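Local coordinates for kinetochore protein mis18 (Schizosaccharomyces pombe, PDB 5J6P) that helps recruit the centromeric histone CENP-A, as part of a larger complex, and keeps histones deacetylated in the central core of centromeres, at residues I24-Y29 with D82-M87. Sequence-based numbering, arbitrary orientation.
Sequences ISHREY and DDIRDM
I24 meets I84 through methyl groups alone. Its CG2 lies 3.6 Å from CD1 of I84, and the two side chains cross at about a right angle. CG1 of I24 is anti to the backbone N (chi1 -178°). This leaves the short CG2 branch, set between the backbone N and the carbonyl carbon, to make the touch. S25 follows the alternation of the strand and points to the other side of the sheet, where it packs on F32. H26 turns back toward the loop. Its ring presents an edge, not a face: NE2 lies 3.5 Å from CD1 of I84, which sits near the ring plane. The two side chains approach from opposite directions. A single methyl, CD1 of I84, therefore touches both strand residues. No hydrogen bond or salt bridge joins the two segments, and the shared surface is small, 114 Å² over both sides. Beyond H26 the chain turns away, with a weak backbone bond from Y29 N to H26 O.

The 82-87 loop has its own internal order. I84 to M87 form a type II beta turn, with a weak bond from M87 N to I84 O. R85 NH2 lies 3.2 Å from D82 OD1, a pairing of charges without a directed N-H.

The contact lies in the Yippee-like zinc-binding domain of Mis18, away from the zinc site. It links outermost strand 22-26 of the six-stranded antiparallel sheet to the loop joining strands 69-76 and 88-91. Strand 31-34 lies between strands 22-26 and 88-91, and its T33 touches both I24 and I84.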
ATOM      1  N   ILE A  24     -10.592  11.322 -12.643  1.00 82.77           N
ATOM      2  CA  ILE A  24     -12.020  11.553 -12.411  1.00 89.46           C
ATOM      3  C   ILE A  24     -12.556  10.308 -11.719  1.00 86.54           C
ATOM      4  O   ILE A  24     -11.823   9.325 -11.657  1.00 92.81           O
ATOM      5  CB  ILE A  24     -12.735  11.745 -13.762  1.00 96.14           C
ATOM      6  CG1 ILE A  24     -14.247  12.056 -13.615  1.00102.46           C
ATOM      7  CG2 ILE A  24     -12.530  10.510 -14.637  1.00 88.93           C
ATOM      8  CD1 ILE A  24     -14.600  13.241 -12.730  1.00113.59           C
ATOM      9  N   SER A  25     -13.788  10.343 -11.193  1.00 84.59           N
ATOM     10  CA  SER A  25     -14.515   9.133 -10.771  1.00 90.85           C
ATOM     11  C   SER A  25     -16.048   9.268 -10.785  1.00 90.79           C
ATOM     12  O   SER A  25     -16.567  10.376 -10.801  1.00107.17           O
ATOM     13  CB  SER A  25     -14.059   8.754  -9.377  1.00 92.65           C
ATOM     14  OG  SER A  25     -14.471   9.733  -8.461  1.00 96.20           O
ATOM     15  N   HIS A  26     -16.750   8.129 -10.723  1.00 98.56           N
ATOM     16  CA  HIS A  26     -18.207   8.033 -11.009  1.00 95.40           C
ATOM     17  C   HIS A  26     -18.993   7.230  -9.990  1.00 94.91           C
ATOM     18  O   HIS A  26     -18.973   5.992  -9.975  1.00 97.98           O
ATOM     19  CB  HIS A  26     -18.459   7.364 -12.371  1.00 99.59           C
ATOM     20  CG  HIS A  26     -17.639   7.928 -13.480  1.00 97.45           C
ATOM     21  ND1 HIS A  26     -18.164   8.760 -14.442  1.00 92.70           N
ATOM     22  CD2 HIS A  26     -16.324   7.795 -13.770  1.00104.62           C
ATOM     23  CE1 HIS A  26     -17.207   9.114 -15.282  1.00 97.05           C
ATOM     24  NE2 HIS A  26     -16.084   8.540 -14.896  1.00102.23           N
ATOM     25  N   ARG A  27     -19.774   7.928  -9.197  1.00 92.68           N
ATOM     26  CA  ARG A  27     -20.474   7.284  -8.105  1.00103.52           C
ATOM     27  C   ARG A  27     -21.477   6.246  -8.606  1.00 99.53           C
ATOM     28  O   ARG A  27     -21.676   5.207  -7.972  1.00103.98           O
ATOM     29  CB  ARG A  27     -21.175   8.333  -7.220  1.00117.52           C
ATOM     30  CG  ARG A  27     -20.225   9.328  -6.562  1.00122.31           C
ATOM     31  CD  ARG A  27     -20.947  10.292  -5.620  1.00135.78           C
ATOM     32  NE  ARG A  27     -20.177  10.509  -4.390  1.00142.02           N
ATOM     33  CZ  ARG A  27     -20.393  11.466  -3.485  1.00134.95           C
ATOM     34  NH1 ARG A  27     -21.374  12.362  -3.621  1.00131.83           N
ATOM     35  NH2 ARG A  27     -19.601  11.524  -2.416  1.00130.03           N
ATOM     36  N   GLU A  28     -22.069   6.504  -9.765  1.00108.51           N
ATOM     37  CA  GLU A  28     -23.199   5.702 -10.262  1.00112.56           C
ATOM     38  C   GLU A  28     -22.641   4.365 -10.773  1.00111.00           C
ATOM     39  O   GLU A  28     -23.338   3.348 -10.732  1.00 93.84           O
ATOM     40  CB  GLU A  28     -24.019   6.430 -11.361  1.00120.38           C
ATOM     41  CG  GLU A  28     -24.064   7.968 -11.292  1.00133.25           C
ATOM     42  CD  GLU A  28     -22.843   8.669 -11.921  1.00139.62           C
ATOM     43  OE1 GLU A  28     -22.327   9.642 -11.316  1.00142.80           O
ATOM     44  OE2 GLU A  28     -22.373   8.241 -13.001  1.00130.97           O
ATOM     45  N   TYR A  29     -21.381   4.366 -11.233  1.00105.80           N
ATOM     46  CA  TYR A  29     -20.677   3.116 -11.583  1.00109.20           C
ATOM     47  C   TYR A  29     -19.782   2.528 -10.457  1.00103.23           C
ATOM     48  O   TYR A  29     -19.164   1.484 -10.644  1.00 90.49           O
ATOM     49  CB  TYR A  29     -19.903   3.313 -12.891  1.00109.74           C
ATOM     50  CG  TYR A  29     -20.824   3.792 -13.984  1.00113.54           C
ATOM     51  CD1 TYR A  29     -21.852   2.963 -14.463  1.00114.93           C
ATOM     52  CD2 TYR A  29     -20.724   5.091 -14.500  1.00105.76           C
ATOM     53  CE1 TYR A  29     -22.737   3.398 -15.438  1.00107.58           C
ATOM     54  CE2 TYR A  29     -21.600   5.530 -15.479  1.00107.74           C
ATOM     55  CZ  TYR A  29     -22.602   4.677 -15.941  1.00113.03           C
ATOM     56  OH  TYR A  29     -23.475   5.105 -16.906  1.00113.21           O
ATOM     57  N   ASP A  82     -14.264  10.869 -23.274  1.00 84.01           N
ATOM     58  CA  ASP A  82     -12.855  10.878 -23.733  1.00 80.86           C
ATOM     59  C   ASP A  82     -11.831  11.002 -22.605  1.00 80.85           C
ATOM     60  O   ASP A  82     -10.652  10.734 -22.845  1.00 78.63           O
ATOM     61  CB  ASP A  82     -12.585  11.972 -24.762  1.00 86.29           C
ATOM     62  CG  ASP A  82     -12.890  11.538 -26.173  1.00 95.94           C
ATOM     63  OD1 ASP A  82     -13.939  10.917 -26.369  1.00105.39           O
ATOM     64  OD2 ASP A  82     -12.078  11.814 -27.088  1.00 99.04           O
ATOM     65  N   ASP A  83     -12.268  11.406 -21.404  1.00 87.47           N
ATOM     66  CA  ASP A  83     -11.418  11.375 -20.172  1.00 99.55           C
ATOM     67  C   ASP A  83     -10.971   9.972 -19.792  1.00 99.27           C
ATOM     68  O   ASP A  83      -9.824   9.741 -19.452  1.00 99.28           O
ATOM     69  CB  ASP A  83     -12.193  11.877 -18.968  1.00104.88           C
ATOM     70  CG  ASP A  83     -12.918  13.125 -19.252  1.00112.57           C
ATOM     71  OD1 ASP A  83     -12.207  14.154 -19.381  1.00104.59           O
ATOM     72  OD2 ASP A  83     -14.173  13.032 -19.383  1.00107.00           O
ATOM     73  N   ILE A  84     -11.931   9.059 -19.843  1.00 95.88           N
ATOM     74  CA  ILE A  84     -11.767   7.670 -19.467  1.00 85.85           C
ATOM     75  C   ILE A  84     -10.854   6.917 -20.432  1.00 84.32           C
ATOM     76  O   ILE A  84     -10.184   5.948 -20.048  1.00106.46           O
ATOM     77  CB  ILE A  84     -13.154   6.963 -19.464  1.00 84.02           C
ATOM     78  CG1 ILE A  84     -14.140   7.659 -18.551  1.00 89.03           C
ATOM     79  CG2 ILE A  84     -13.071   5.564 -18.937  1.00103.82           C
ATOM     80  CD1 ILE A  84     -13.518   8.266 -17.320  1.00 90.46           C
ATOM     81  N   ARG A  85     -10.851   7.334 -21.684  1.00 78.91           N
ATOM     82  CA  ARG A  85     -10.379   6.488 -22.754  1.00 79.89           C
ATOM     83  C   ARG A  85      -8.896   6.343 -22.669  1.00 70.66           C
ATOM     84  O   ARG A  85      -8.224   7.323 -22.485  1.00 73.65           O
ATOM     85  CB  ARG A  85     -10.727   7.083 -24.111  1.00 90.36           C
ATOM     86  CG  ARG A  85     -10.297   6.235 -25.304  1.00 93.34           C
ATOM     87  CD  ARG A  85     -10.030   7.124 -26.487  1.00 97.71           C
ATOM     88  NE  ARG A  85     -11.281   7.569 -27.079  1.00100.06           N
ATOM     89  CZ  ARG A  85     -11.403   8.554 -27.966  1.00105.96           C
ATOM     90  NH1 ARG A  85     -10.348   9.278 -28.370  1.00 88.60           N
ATOM     91  NH2 ARG A  85     -12.616   8.816 -28.438  1.00110.80           N
ATOM     92  N   ASP A  86      -8.428   5.109 -22.861  1.00 74.89           N
ATOM     93  CA  ASP A  86      -7.049   4.678 -22.661  1.00 77.39           C
ATOM     94  C   ASP A  86      -6.449   5.063 -21.299  1.00 80.52           C
ATOM     95  O   ASP A  86      -5.240   5.399 -21.190  1.00 79.48           O
ATOM     96  CB  ASP A  86      -6.206   5.110 -23.858  1.00 78.59           C
ATOM     97  CG  ASP A  86      -6.626   4.397 -25.121  1.00 86.82           C
ATOM     98  OD1 ASP A  86      -7.457   3.464 -25.007  1.00 83.37           O
ATOM     99  OD2 ASP A  86      -6.142   4.756 -26.220  1.00 94.56           O
ATOM    100  N   MET A  87      -7.310   4.976 -20.277  1.00 69.03           N
ATOM    101  CA  MET A  87      -6.941   5.213 -18.895  1.00 79.37           C
ATOM    102  C   MET A  87      -7.475   4.059 -18.057  1.00 83.04           C
ATOM    103  O   MET A  87      -8.464   3.403 -18.430  1.00 95.79           O
ATOM    104  CB  MET A  87      -7.519   6.529 -18.329  1.00 73.68           C
ATOM    105  CG  MET A  87      -7.269   7.783 -19.128  1.00 77.03           C
ATOM    106  SD  MET A  87      -5.751   8.728 -18.928  1.00 89.87           S
ATOM    107  CE  MET A  87      -4.500   7.838 -19.878  1.00 83.97           C
TER